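Local atomic coordinates of GrgF (Penicillium sp. sh18, PDB entry 6LZH), a protein that acts as a polyketide transferase in the biosynthesis of the fungal furanone gregatin A, probably fusing C11 and C4 polyketide chains by a Claisen condensation. Residues 79-83 / 206-211; 133-137 / 284-288; 22-28 / 61-67. One frame throughout, in Å; residues are numbered along the deposited sequence.

Contact 1: 79-83 / 206-211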
ATOM      1  N   ARG A  79      11.094  10.705 -10.414  1.00 20.27           N
ATOM      2  CA  ARG A  79      10.582  11.943  -9.835  1.00 23.23           C
ATOM      3  C   ARG A  79       9.068  12.011 -10.010  1.00 23.95           C
ATOM      4  O   ARG A  79       8.496  11.329 -10.861  1.00 19.11           O
ATOM      5  CB  ARG A  79      11.229  13.148 -10.500  1.00 21.81           C
ATOM      6  CG  ARG A  79      12.684  12.953 -10.783  1.00 26.12           C
ATOM      7  CD  ARG A  79      13.443  12.867  -9.494  1.00 24.41           C
ATOM      8  NE  ARG A  79      13.350  14.112  -8.738  1.00 25.36           N
ATOM      9  CZ  ARG A  79      13.784  14.259  -7.490  1.00 22.75           C
ATOM     10  NH1 ARG A  79      14.324  13.226  -6.842  1.00 21.67           N
ATOM     11  NH2 ARG A  79      13.660  15.435  -6.889  1.00 21.35           N
ATOM     12  N   ASN A  80       8.415  12.835  -9.187  1.00 18.81           N
ATOM     13  CA  ASN A  80       6.990  13.115  -9.370  1.00 19.44           C
ATOM     14  C   ASN A  80       6.207  11.815  -9.477  1.00 21.58           C
ATOM     15  O   ASN A  80       5.418  11.592 -10.399  1.00 23.55           O
ATOM     16  CB  ASN A  80       6.775  13.986 -10.603  1.00 19.51           C
ATOM     17  CG  ASN A  80       7.453  15.304 -10.477  1.00 28.42           C
ATOM     18  OD1 ASN A  80       8.478  15.572 -11.116  1.00 26.78           O
ATOM     19  ND2 ASN A  80       6.914  16.129  -9.606  1.00 20.12           N
ATOM     20  N   ASP A  81       6.493  10.928  -8.536  1.00 19.83           N
ATOM     21  CA  ASP A  81       5.982   9.563  -8.499  1.00 21.44           C
ATOM     22  C   ASP A  81       5.464   9.389  -7.071  1.00 20.60           C
ATOM     23  O   ASP A  81       6.250   9.258  -6.129  1.00 23.45           O
ATOM     24  CB  ASP A  81       7.097   8.580  -8.859  1.00 22.31           C
ATOM     25  CG  ASP A  81       6.667   7.145  -8.731  1.00 25.16           C
ATOM     26  OD1 ASP A  81       5.588   6.816  -9.257  1.00 25.30           O
ATOM     27  OD2 ASP A  81       7.405   6.365  -8.089  1.00 28.06           O
ATOM     28  N   ILE A  82       4.149   9.443  -6.903  1.00 19.32           N
ATOM     29  CA  ILE A  82       3.531   9.701  -5.606  1.00 20.91           C
ATOM     30  C   ILE A  82       3.122   8.369  -4.996  1.00 25.40           C
ATOM     31  O   ILE A  82       2.574   7.502  -5.687  1.00 20.33           O
ATOM     32  CB  ILE A  82       2.314  10.641  -5.732  1.00 23.10           C
ATOM     33  CG1 ILE A  82       2.688  12.051  -6.230  1.00 22.79           C
ATOM     34  CG2 ILE A  82       1.560  10.734  -4.420  1.00 23.18           C
ATOM     35  CD1 ILE A  82       4.080  12.520  -5.903  1.00 27.33           C
ATOM     36  N   ASP A  83       3.410   8.196  -3.707  1.00 19.85           N
ATOM     37  CA  ASP A  83       3.128   6.949  -3.000  1.00 21.39           C
ATOM     38  C   ASP A  83       2.719   7.333  -1.582  1.00 19.23           C
ATOM     39  O   ASP A  83       3.583   7.612  -0.746  1.00 16.48           O
ATOM     40  CB  ASP A  83       4.350   6.030  -3.008  1.00 20.50           C
ATOM     41  CG  ASP A  83       4.053   4.653  -2.429  1.00 23.99           C
ATOM     42  OD1 ASP A  83       2.968   4.477  -1.833  1.00 21.68           O
ATOM     43  OD2 ASP A  83       4.909   3.755  -2.576  1.00 25.36           O
ATOM     44  N   ARG A 206       3.494  17.109 -14.628  1.00 29.85           N
ATOM     45  CA  ARG A 206       3.562  15.704 -14.997  1.00 27.79           C
ATOM     46  C   ARG A 206       3.587  14.856 -13.734  1.00 24.35           C
ATOM     47  O   ARG A 206       4.148  15.249 -12.708  1.00 20.66           O
ATOM     48  CB  ARG A 206       4.805  15.404 -15.856  1.00 29.89           C
ATOM     49  CG  ARG A 206       4.955  16.308 -17.080  1.00 38.38           C
ATOM     50  CD  ARG A 206       5.523  15.558 -18.285  1.00 43.26           C
ATOM     51  NE  ARG A 206       4.479  15.207 -19.248  1.00 42.18           N
ATOM     52  CZ  ARG A 206       4.630  14.317 -20.223  1.00 44.07           C
ATOM     53  NH1 ARG A 206       5.790  13.683 -20.367  1.00 44.73           N
ATOM     54  NH2 ARG A 206       3.624  14.056 -21.054  1.00 39.04           N
ATOM     55  N   ILE A 207       2.992  13.675 -13.831  1.00 22.64           N
ATOM     56  CA  ILE A 207       2.931  12.735 -12.724  1.00 21.78           C
ATOM     57  C   ILE A 207       3.124  11.340 -13.310  1.00 24.65           C
ATOM     58  O   ILE A 207       2.668  11.064 -14.424  1.00 22.11           O
ATOM     59  CB  ILE A 207       1.596  12.878 -11.960  1.00 22.07           C
ATOM     60  CG1 ILE A 207       1.615  12.036 -10.691  1.00 25.98           C
ATOM     61  CG2 ILE A 207       0.418  12.493 -12.826  1.00 27.19           C
ATOM     62  CD1 ILE A 207       2.230  12.757  -9.533  1.00 26.15           C
ATOM     63  N   SER A 208       3.849  10.477 -12.593  1.00 23.62           N
ATOM     64  CA  SER A 208       4.085   9.133 -13.109  1.00 20.94           C
ATOM     65  C   SER A 208       2.770   8.379 -13.241  1.00 20.10           C
ATOM     66  O   SER A 208       1.849   8.557 -12.442  1.00 18.59           O
ATOM     67  CB  SER A 208       5.028   8.355 -12.186  1.00 20.84           C
ATOM     68  OG  SER A 208       4.348   7.988 -11.000  1.00 25.01           O
ATOM     69  N   VAL A 209       2.684   7.523 -14.262  1.00 18.42           N
ATOM     70  CA  VAL A 209       1.500   6.673 -14.377  1.00 20.63           C
ATOM     71  C   VAL A 209       1.387   5.730 -13.188  1.00 19.15           C
ATOM     72  O   VAL A 209       0.292   5.277 -12.860  1.00 19.01           O
ATOM     73  CB  VAL A 209       1.485   5.876 -15.700  1.00 20.85           C
ATOM     74  CG1 VAL A 209       1.593   6.805 -16.893  1.00 23.69           C
ATOM     75  CG2 VAL A 209       2.605   4.835 -15.739  1.00 22.06           C
ATOM     76  N   GLN A 210       2.504   5.401 -12.532  1.00 17.31           N
ATOM     77  CA  GLN A 210       2.421   4.512 -11.383  1.00 19.50           C
ATOM     78  C   GLN A 210       1.703   5.175 -10.219  1.00 20.74           C
ATOM     79  O   GLN A 210       1.197   4.475  -9.329  1.00 16.70           O
ATOM     80  CB  GLN A 210       3.831   4.068 -10.955  1.00 19.68           C
ATOM     81  CG  GLN A 210       4.576   3.298 -12.048  1.00 17.01           C
ATOM     82  CD  GLN A 210       3.840   2.021 -12.443  1.00 18.68           C
ATOM     83  OE1 GLN A 210       3.176   1.376 -11.608  1.00 19.02           O
ATOM     84  NE2 GLN A 210       3.946   1.650 -13.716  1.00 18.15           N
ATOM     85  N   THR A 211       1.668   6.510 -10.198  1.00 17.78           N
ATOM     86  CA  THR A 211       0.944   7.209  -9.143  1.00 21.31           C
ATOM     87  C   THR A 211      -0.501   6.727  -9.063  1.00 21.95           C
ATOM     88  O   THR A 211      -1.010   6.450  -7.972  1.00 19.69           O
ATOM     89  CB  THR A 211       0.993   8.721  -9.385  1.00 22.45           C
ATOM     90  OG1 THR A 211       2.348   9.194  -9.257  1.00 17.83           O
ATOM     91  CG2 THR A 211       0.092   9.450  -8.389  1.00 21.08           C
TER
HETATM   92  O   HOH W   1      -0.176   7.196  -5.428  1.00 27.48           O
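The hydroxyl OG1 of Thr211 is gripped from two directions: it accepts the backbone N-H of Ile82 at 3.0 Å (N to OG1) in a nearly straight bond of 175°, and it donates to Ser208 OG at 2.9 Å. The setting is a helix N-cap. Ser208 ends the short strand 206-208 and precedes helix 209-216, and its OG also takes a weak capping bond from Thr211 N. This strand and helix belong to the insertion between strands 133-137 and 232-237, where alpha/beta hydrolases commonly carry their cap, so the case illustrates how a capping site can double as a docking site for a loop. Asp81 approaches the same Ser208 hydroxyl with OD1, although the modelled separation is too short to be taken literally, and its OD2 forms a salt bridge with Arg69. One step away, Ser208 N donates to Asn80 O at 2.9 Å. Asn42 reinforces this end, meeting Asn80 ND2 with its OD1 and Arg206 O with its ND2.

Thr211 divides its two branches between polar and apolar work. With OG1 anti to the carbonyl carbon (chi1 -66°), the hydroxyl faces Ile82 N while the methyl CG2 rests 3.7 Å from Ile82 CB, the two side chains running alongside each other. Ile207 instead meets Ile82 at about a right angle, its CD1 pressed to 3.4 Å from Ile82 CG1, closer than ordinary carbon contact. Ile82 also has a chi2 of -28°, off the staggered positions, so this corner appears slightly strained. Beyond it, a single water closes the seam by donating to both Ile82 O and Thr211 O, each 2.8 Å from the water oxygen.

Contact 2: 133-137 / 284-288; sequences AAIAV and QLDFL
Ile135 rises from strand 133-137 and inserts its CD1 among three side chains of the helical segment 284-288: Gln284, Phe287 and Leu288. Their spacing of three and four residues brings them to one side of the helix, a textbook instance of how a helix covers a beta sheet in the alpha/beta hydrolase fold. The segment axes run nearly antiparallel, at 160°, and approach to 9.8 Å; no hydrogen bond joins them, and the contact is made chiefly by side chains.

Each neighbour meets Ile135 differently. The Phe287 and Ile135 side chains lie alongside, pointing opposite ways, with the ring carbon CD2 of Phe287 3.9 Å from Ile135 CG1. Leu288 comes in at a slant, end against end, its CD2 3.7 Å from Ile135 CD1. Gln284 supplies the aliphatic base of its chain, its CB sitting 3.9 Å from the same CD1. The first torsion of Phe287 (chi1 170°) sets CG opposite the backbone N and carries the ring across to the strand, where CE2 comes 3.8 Å from Ala134 O. Ala133 then closes its own end of the contact, its CB 4.0 Å from Leu288 CD2.

At the other end, the extended chain of Gln284 carries its amide over the strand. NE2 passes 4.0 Å from Val137 CG2, the two side chains meeting at about a right angle, and OE1 receives a hydrogen bond from Trp112 NE1 within otherwise apolar packing.

Within the central sheet, strand 133-137 lies between strands 108-114 and 232-237, which contribute Trp112 and Met233 to the surroundings. Helix 277-292 packs on one face, whereas Ala134 and Ala136 turn to the other and meet helix 116-127.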
ATOM      1  N   ALA A 133      -0.402  15.048  18.008  1.00 16.59           N
ATOM      2  CA  ALA A 133      -1.576  15.698  17.427  1.00 17.17           C
ATOM      3  C   ALA A 133      -1.371  15.777  15.923  1.00 13.68           C
ATOM      4  O   ALA A 133      -0.238  15.767  15.445  1.00 16.59           O
ATOM      5  CB  ALA A 133      -1.800  17.106  18.016  1.00 13.63           C
ATOM      6  N   ALA A 134      -2.479  15.863  15.182  1.00 12.28           N
ATOM      7  CA  ALA A 134      -2.417  15.908  13.729  1.00 11.88           C
ATOM      8  C   ALA A 134      -3.442  16.905  13.215  1.00 15.92           C
ATOM      9  O   ALA A 134      -4.569  16.941  13.716  1.00 14.95           O
ATOM     10  CB  ALA A 134      -2.680  14.529  13.101  1.00 11.00           C
ATOM     11  N   ILE A 135      -3.052  17.702  12.209  1.00 12.33           N
ATOM     12  CA  ILE A 135      -3.949  18.654  11.551  1.00 10.25           C
ATOM     13  C   ILE A 135      -3.938  18.389  10.052  1.00 15.34           C
ATOM     14  O   ILE A 135      -2.868  18.386   9.426  1.00 11.77           O
ATOM     15  CB  ILE A 135      -3.537  20.114  11.822  1.00 11.58           C
ATOM     16  CG1 ILE A 135      -3.549  20.417  13.331  1.00 11.67           C
ATOM     17  CG2 ILE A 135      -4.461  21.066  11.015  1.00 13.76           C
ATOM     18  CD1 ILE A 135      -2.853  21.775  13.683  1.00 15.06           C
ATOM     19  N   ALA A 136      -5.127  18.194   9.472  1.00 11.05           N
ATOM     20  CA  ALA A 136      -5.281  18.027   8.031  1.00 16.42           C
ATOM     21  C   ALA A 136      -6.063  19.213   7.474  1.00 15.54           C
ATOM     22  O   ALA A 136      -7.196  19.467   7.894  1.00 16.13           O
ATOM     23  CB  ALA A 136      -5.987  16.706   7.700  1.00 15.69           C
ATOM     24  N   VAL A 137      -5.456  19.939   6.545  1.00 12.42           N
ATOM     25  CA  VAL A 137      -6.083  21.091   5.908  1.00 14.83           C
ATOM     26  C   VAL A 137      -6.469  20.721   4.486  1.00 13.07           C
ATOM     27  O   VAL A 137      -5.602  20.367   3.675  1.00 13.66           O
ATOM     28  CB  VAL A 137      -5.152  22.312   5.913  1.00 11.15           C
ATOM     29  CG1 VAL A 137      -5.840  23.457   5.215  1.00 12.50           C
ATOM     30  CG2 VAL A 137      -4.732  22.675   7.344  1.00 14.17           C
ATOM     31  N   GLN A 284      -5.945  26.695  14.880  1.00 18.31           N
ATOM     32  CA  GLN A 284      -5.094  25.507  14.871  1.00 15.64           C
ATOM     33  C   GLN A 284      -4.074  25.556  15.998  1.00 16.65           C
ATOM     34  O   GLN A 284      -3.776  24.535  16.617  1.00 11.91           O
ATOM     35  CB  GLN A 284      -4.378  25.378  13.524  1.00 14.65           C
ATOM     36  CG  GLN A 284      -5.325  25.056  12.370  1.00 15.27           C
ATOM     37  CD  GLN A 284      -4.672  25.200  11.006  1.00 13.13           C
ATOM     38  OE1 GLN A 284      -3.483  24.942  10.845  1.00 14.18           O
ATOM     39  NE2 GLN A 284      -5.456  25.624  10.012  1.00 13.95           N
ATOM     40  N   LEU A 285      -3.520  26.737  16.264  1.00 16.24           N
ATOM     41  CA  LEU A 285      -2.619  26.896  17.397  1.00 14.37           C
ATOM     42  C   LEU A 285      -3.324  26.575  18.717  1.00 17.84           C
ATOM     43  O   LEU A 285      -2.745  25.931  19.603  1.00 19.73           O
ATOM     44  CB  LEU A 285      -2.068  28.323  17.397  1.00 14.76           C
ATOM     45  CG  LEU A 285      -1.240  28.674  18.629  1.00 18.41           C
ATOM     46  CD1 LEU A 285       0.085  27.942  18.534  1.00 16.11           C
ATOM     47  CD2 LEU A 285      -1.042  30.189  18.691  1.00 21.02           C
ATOM     48  N   ASP A 286      -4.577  27.004  18.863  1.00 18.59           N
ATOM     49  CA  ASP A 286      -5.325  26.698  20.080  1.00 18.81           C
ATOM     50  C   ASP A 286      -5.556  25.194  20.218  1.00 16.73           C
ATOM     51  O   ASP A 286      -5.423  24.630  21.311  1.00 14.57           O
ATOM     52  CB  ASP A 286      -6.664  27.447  20.067  1.00 15.74           C
ATOM     53  CG  ASP A 286      -7.370  27.387  21.405  1.00 21.70           C
ATOM     54  OD1 ASP A 286      -6.868  28.017  22.355  1.00 23.56           O
ATOM     55  OD2 ASP A 286      -8.408  26.686  21.521  1.00 22.02           O
ATOM     56  N   PHE A 287      -5.900  24.533  19.110  1.00 13.39           N
ATOM     57  CA  PHE A 287      -6.009  23.076  19.100  1.00 15.50           C
ATOM     58  C   PHE A 287      -4.722  22.430  19.594  1.00 14.43           C
ATOM     59  O   PHE A 287      -4.744  21.568  20.475  1.00 16.36           O
ATOM     60  CB  PHE A 287      -6.347  22.604  17.687  1.00 13.95           C
ATOM     61  CG  PHE A 287      -6.251  21.118  17.501  1.00 14.84           C
ATOM     62  CD1 PHE A 287      -7.279  20.285  17.907  1.00 15.63           C
ATOM     63  CD2 PHE A 287      -5.132  20.547  16.906  1.00 16.22           C
ATOM     64  CE1 PHE A 287      -7.194  18.897  17.723  1.00 18.25           C
ATOM     65  CE2 PHE A 287      -5.049  19.151  16.721  1.00 14.55           C
ATOM     66  CZ  PHE A 287      -6.064  18.345  17.131  1.00 14.89           C
ATOM     67  N   LEU A 288      -3.586  22.844  19.032  1.00 17.38           N
ATOM     68  CA  LEU A 288      -2.299  22.297  19.454  1.00 15.92           C
ATOM     69  C   LEU A 288      -2.004  22.600  20.920  1.00 17.73           C
ATOM     70  O   LEU A 288      -1.467  21.744  21.636  1.00 17.29           O
ATOM     71  CB  LEU A 288      -1.184  22.839  18.558  1.00 13.91           C
ATOM     72  CG  LEU A 288      -1.225  22.407  17.068  1.00 18.38           C
ATOM     73  CD1 LEU A 288      -0.114  23.062  16.253  1.00 19.69           C
ATOM     74  CD2 LEU A 288      -1.162  20.880  16.890  1.00 15.00           C
TER

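Contact 3: 22-28 / 61-67; sequences RGWLFPA and ITCLLYD
Gly23 and Tyr66 draw the two backbones unusually close, to 3.7 Å between their CA atoms, at a non-hydrogen-bonded pair of antiparallel strands. Having no side chain, Gly23 can bring its CA within 3.1 Å of Leu65 O. On either side the hydrogen bonding is regular: Asp67 N donates to Arg22 O, and Trp24 and Leu65 exchange bonds, Trp24 N reaching Leu65 O at 2.7 Å. Phe26 and Cys63 repeat the exchange further along. Five backbone bonds thus run along the pair, near the antiparallel margin of an otherwise largely parallel alpha/beta hydrolase sheet, and a sixth bond uses a side chain. A chi1 of -66° sets Thr62 OG1 on the side of its backbone N, facing Ala28, and the hydroxyl accepts the N-H of Ala28, 2.9 Å from Ala28 N to Thr62 OG1, at 169°.

Burial continues on the face bearing Phe26, Cys63 and Leu65. Cys63 O meets the Phe26 ring at its edge, in the plane, while CE1 of that ring lies 4.2 Å from Leu65 CB. Helix 49-58 covers this face, and helix 84-99 packs against Leu64 and Tyr66 on the other.

The looser side begins at Trp24, which is partly exposed and touches Leu65 only lightly at a ring edge, Trp24 CE3 to Leu65 CD2 being 4.3 Å. Leu25 is partly exposed too, yet its CD1 still reaches Thr62 CG2 at 3.6 Å. The charged ends have partners outside the two segments: Arg22 bridges to Asp75 and Glu12, while Lys45 serves both Asp67, by a salt bridge, and Trp24, by a cation-pi contact that Arg8 also makes.

The chemistry implies that mutual satisfaction of backbone N-H and C=O groups holds the strands together, with apolar side chains shielding them and one threonine hydroxyl extending the pairing past the strand end.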
ATOM      1  N   ARG A  22      15.166  16.175   1.954  1.00 17.39           N
ATOM      2  CA  ARG A  22      15.743  17.469   2.296  1.00 16.67           C
ATOM      3  C   ARG A  22      14.643  18.479   2.544  1.00 22.65           C
ATOM      4  O   ARG A  22      13.555  18.396   1.962  1.00 17.64           O
ATOM      5  CB  ARG A  22      16.692  17.955   1.178  1.00 20.35           C
ATOM      6  CG  ARG A  22      17.863  16.991   0.940  1.00 21.42           C
ATOM      7  CD  ARG A  22      18.859  17.424  -0.148  1.00 21.24           C
ATOM      8  NE  ARG A  22      19.953  16.452  -0.251  1.00 24.65           N
ATOM      9  CZ  ARG A  22      19.896  15.320  -0.956  1.00 25.46           C
ATOM     10  NH1 ARG A  22      18.819  15.011  -1.662  1.00 19.83           N
ATOM     11  NH2 ARG A  22      20.932  14.492  -0.970  1.00 29.69           N
ATOM     12  N   GLY A  23      14.935  19.433   3.415  1.00 16.45           N
ATOM     13  CA  GLY A  23      13.927  20.394   3.763  1.00 19.33           C
ATOM     14  C   GLY A  23      14.488  21.521   4.590  1.00 19.41           C
ATOM     15  O   GLY A  23      15.699  21.773   4.609  1.00 15.36           O
ATOM     16  N   TRP A  24      13.575  22.180   5.282  1.00 16.91           N
ATOM     17  CA  TRP A  24      13.859  23.393   6.023  1.00 19.76           C
ATOM     18  C   TRP A  24      13.401  23.208   7.452  1.00 18.24           C
ATOM     19  O   TRP A  24      12.308  22.693   7.700  1.00 17.90           O
ATOM     20  CB  TRP A  24      13.138  24.611   5.426  1.00 19.63           C
ATOM     21  CG  TRP A  24      13.698  25.090   4.133  1.00 19.88           C
ATOM     22  CD1 TRP A  24      15.016  25.096   3.759  1.00 21.43           C
ATOM     23  CD2 TRP A  24      12.967  25.658   3.042  1.00 17.17           C
ATOM     24  NE1 TRP A  24      15.142  25.622   2.501  1.00 20.27           N
ATOM     25  CE2 TRP A  24      13.901  25.974   2.035  1.00 20.15           C
ATOM     26  CE3 TRP A  24      11.607  25.918   2.811  1.00 18.44           C
ATOM     27  CZ2 TRP A  24      13.526  26.550   0.818  1.00 23.86           C
ATOM     28  CZ3 TRP A  24      11.236  26.489   1.604  1.00 23.81           C
ATOM     29  CH2 TRP A  24      12.196  26.799   0.620  1.00 22.28           C
ATOM     30  N   LEU A  25      14.234  23.659   8.378  1.00 17.85           N
ATOM     31  CA  LEU A  25      13.926  23.675   9.794  1.00 18.33           C
ATOM     32  C   LEU A  25      13.720  25.124  10.217  1.00 21.80           C
ATOM     33  O   LEU A  25      14.586  25.967   9.967  1.00 18.25           O
ATOM     34  CB  LEU A  25      15.071  23.033  10.579  1.00 19.89           C
ATOM     35  CG  LEU A  25      14.965  23.010  12.100  1.00 23.51           C
ATOM     36  CD1 LEU A  25      13.806  22.146  12.514  1.00 24.87           C
ATOM     37  CD2 LEU A  25      16.278  22.482  12.695  1.00 29.65           C
ATOM     38  N   PHE A  26      12.569  25.417  10.834  1.00 18.89           N
ATOM     39  CA  PHE A  26      12.259  26.737  11.393  1.00 19.22           C
ATOM     40  C   PHE A  26      12.297  26.631  12.916  1.00 19.56           C
ATOM     41  O   PHE A  26      11.279  26.306  13.556  1.00 16.40           O
ATOM     42  CB  PHE A  26      10.892  27.253  10.916  1.00 17.81           C
ATOM     43  CG  PHE A  26      10.781  27.416   9.412  1.00 19.05           C
ATOM     44  CD1 PHE A  26      10.594  26.307   8.588  1.00 18.83           C
ATOM     45  CD2 PHE A  26      10.865  28.679   8.820  1.00 18.42           C
ATOM     46  CE1 PHE A  26      10.496  26.454   7.207  1.00 19.72           C
ATOM     47  CE2 PHE A  26      10.745  28.830   7.443  1.00 19.46           C
ATOM     48  CZ  PHE A  26      10.566  27.721   6.640  1.00 19.65           C
ATOM     49  N   PRO A  27      13.452  26.867  13.545  1.00 18.64           N
ATOM     50  CA  PRO A  27      13.567  26.633  14.988  1.00 19.89           C
ATOM     51  C   PRO A  27      12.857  27.694  15.801  1.00 22.61           C
ATOM     52  O   PRO A  27      12.966  28.893  15.530  1.00 24.45           O
ATOM     53  CB  PRO A  27      15.082  26.676  15.237  1.00 21.85           C
ATOM     54  CG  PRO A  27      15.626  27.449  14.097  1.00 20.35           C
ATOM     55  CD  PRO A  27      14.765  27.104  12.920  1.00 18.58           C
ATOM     56  N   ALA A  28      12.130  27.235  16.817  1.00 19.68           N
ATOM     57  CA  ALA A  28      11.623  28.131  17.842  1.00 21.38           C
ATOM     58  C   ALA A  28      12.779  28.625  18.710  1.00 24.36           C
ATOM     59  O   ALA A  28      13.883  28.079  18.682  1.00 22.91           O
ATOM     60  CB  ALA A  28      10.590  27.432  18.718  1.00 21.83           C
ATOM     61  N   ILE A  61       6.604  27.206  17.950  1.00 17.60           N
ATOM     62  CA  ILE A  61       6.592  25.839  17.437  1.00 16.17           C
ATOM     63  C   ILE A  61       7.716  25.671  16.423  1.00 16.52           C
ATOM     64  O   ILE A  61       7.744  26.373  15.404  1.00 16.66           O
ATOM     65  CB  ILE A  61       5.244  25.481  16.794  1.00 16.19           C
ATOM     66  CG1 ILE A  61       4.118  25.584  17.817  1.00 17.64           C
ATOM     67  CG2 ILE A  61       5.328  24.077  16.175  1.00 15.99           C
ATOM     68  CD1 ILE A  61       2.754  25.796  17.174  1.00 21.43           C
ATOM     69  N   THR A  62       8.610  24.708  16.675  1.00 17.14           N
ATOM     70  CA  THR A  62       9.665  24.380  15.718  1.00 15.88           C
ATOM     71  C   THR A  62       9.094  23.571  14.560  1.00 17.47           C
ATOM     72  O   THR A  62       8.508  22.503  14.767  1.00 18.49           O
ATOM     73  CB  THR A  62      10.798  23.607  16.404  1.00 16.18           C
ATOM     74  OG1 THR A  62      11.457  24.457  17.349  1.00 19.11           O
ATOM     75  CG2 THR A  62      11.835  23.164  15.392  1.00 18.55           C
ATOM     76  N   CYS A  63       9.275  24.063  13.334  1.00 17.70           N
ATOM     77  CA  CYS A  63       8.663  23.440  12.169  1.00 16.36           C
ATOM     78  C   CYS A  63       9.705  22.805  11.255  1.00 19.86           C
ATOM     79  O   CYS A  63      10.782  23.369  11.019  1.00 18.16           O
ATOM     80  CB  CYS A  63       7.829  24.469  11.378  1.00 15.05           C
ATOM     81  SG  CYS A  63       6.445  25.128  12.351  1.00 20.27           S
ATOM     82  N   LEU A  64       9.375  21.605  10.777  1.00 12.15           N
ATOM     83  CA  LEU A  64      10.124  20.883   9.752  1.00 15.50           C
ATOM     84  C   LEU A  64       9.271  20.851   8.489  1.00 17.44           C
ATOM     85  O   LEU A  64       8.131  20.367   8.510  1.00 15.57           O
ATOM     86  CB  LEU A  64      10.454  19.449  10.196  1.00 15.00           C
ATOM     87  CG  LEU A  64      11.092  18.567   9.109  1.00 17.21           C
ATOM     88  CD1 LEU A  64      12.488  19.099   8.656  1.00 17.81           C
ATOM     89  CD2 LEU A  64      11.180  17.119   9.561  1.00 19.42           C
ATOM     90  N   LEU A  65       9.805  21.386   7.399  1.00 15.18           N
ATOM     91  CA  LEU A  65       9.106  21.418   6.121  1.00 17.44           C
ATOM     92  C   LEU A  65      10.018  20.762   5.102  1.00 18.72           C
ATOM     93  O   LEU A  65      11.116  21.266   4.854  1.00 23.68           O
ATOM     94  CB  LEU A  65       8.795  22.874   5.740  1.00 17.44           C
ATOM     95  CG  LEU A  65       8.141  23.211   4.421  1.00 21.59           C
ATOM     96  CD1 LEU A  65       6.919  22.346   4.250  1.00 20.79           C
ATOM     97  CD2 LEU A  65       7.783  24.718   4.371  1.00 18.99           C
ATOM     98  N   TYR A  66       9.595  19.646   4.515  1.00 18.64           N
ATOM     99  CA  TYR A  66      10.520  18.917   3.657  1.00 18.03           C
ATOM    100  C   TYR A  66       9.879  18.471   2.351  1.00 17.01           C
ATOM    101  O   TYR A  66       8.654  18.403   2.223  1.00 18.09           O
ATOM    102  CB  TYR A  66      11.133  17.731   4.395  1.00 21.96           C
ATOM    103  CG  TYR A  66      10.250  16.552   4.740  1.00 23.52           C
ATOM    104  CD1 TYR A  66       9.920  15.597   3.781  1.00 21.77           C
ATOM    105  CD2 TYR A  66       9.829  16.346   6.044  1.00 24.87           C
ATOM    106  CE1 TYR A  66       9.162  14.502   4.098  1.00 23.43           C
ATOM    107  CE2 TYR A  66       9.066  15.233   6.389  1.00 28.90           C
ATOM    108  CZ  TYR A  66       8.737  14.311   5.407  1.00 26.55           C
ATOM    109  OH  TYR A  66       7.984  13.199   5.723  1.00 25.80           O
ATOM    110  N   ASP A  67      10.743  18.210   1.362  1.00 16.74           N
ATOM    111  CA  ASP A  67      10.286  17.733   0.065  1.00 18.48           C
ATOM    112  C   ASP A  67      10.080  16.230   0.156  1.00 18.41           C
ATOM    113  O   ASP A  67      10.999  15.514   0.588  1.00 18.65           O
ATOM    114  CB  ASP A  67      11.295  18.069  -1.047  1.00 15.50           C
ATOM    115  CG  ASP A  67      11.291  19.548  -1.420  1.00 19.94           C
ATOM    116  OD1 ASP A  67      10.201  20.140  -1.485  1.00 21.25           O
ATOM    117  OD2 ASP A  67      12.369  20.116  -1.684  1.00 17.99           O
TER

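In the fold
Contacts 2 and 3 share the central sheet. Their centres are 16 Å apart, and they touch where Leu285 CD1 of the C-terminal helix meets Ile61 CD1 at 3.7 Å. Contact 1 lies across the centre of the chain from contact 2, 29 Å between centres, and approaches contact 3 to about 7 Å between nearest atoms. Of the probable catalytic residues Cys115, His269 and Asp240, the first two have side chains about 7 Å from that of Val137 in contact 2, and Cys115 is about 10 Å from Ile82 in contact 1. The side chains of Thr211 in contact 1 and Gln284 in contact 2 are each about 10 Å from a bound sodium ion. Contact 3 is remote from these sites.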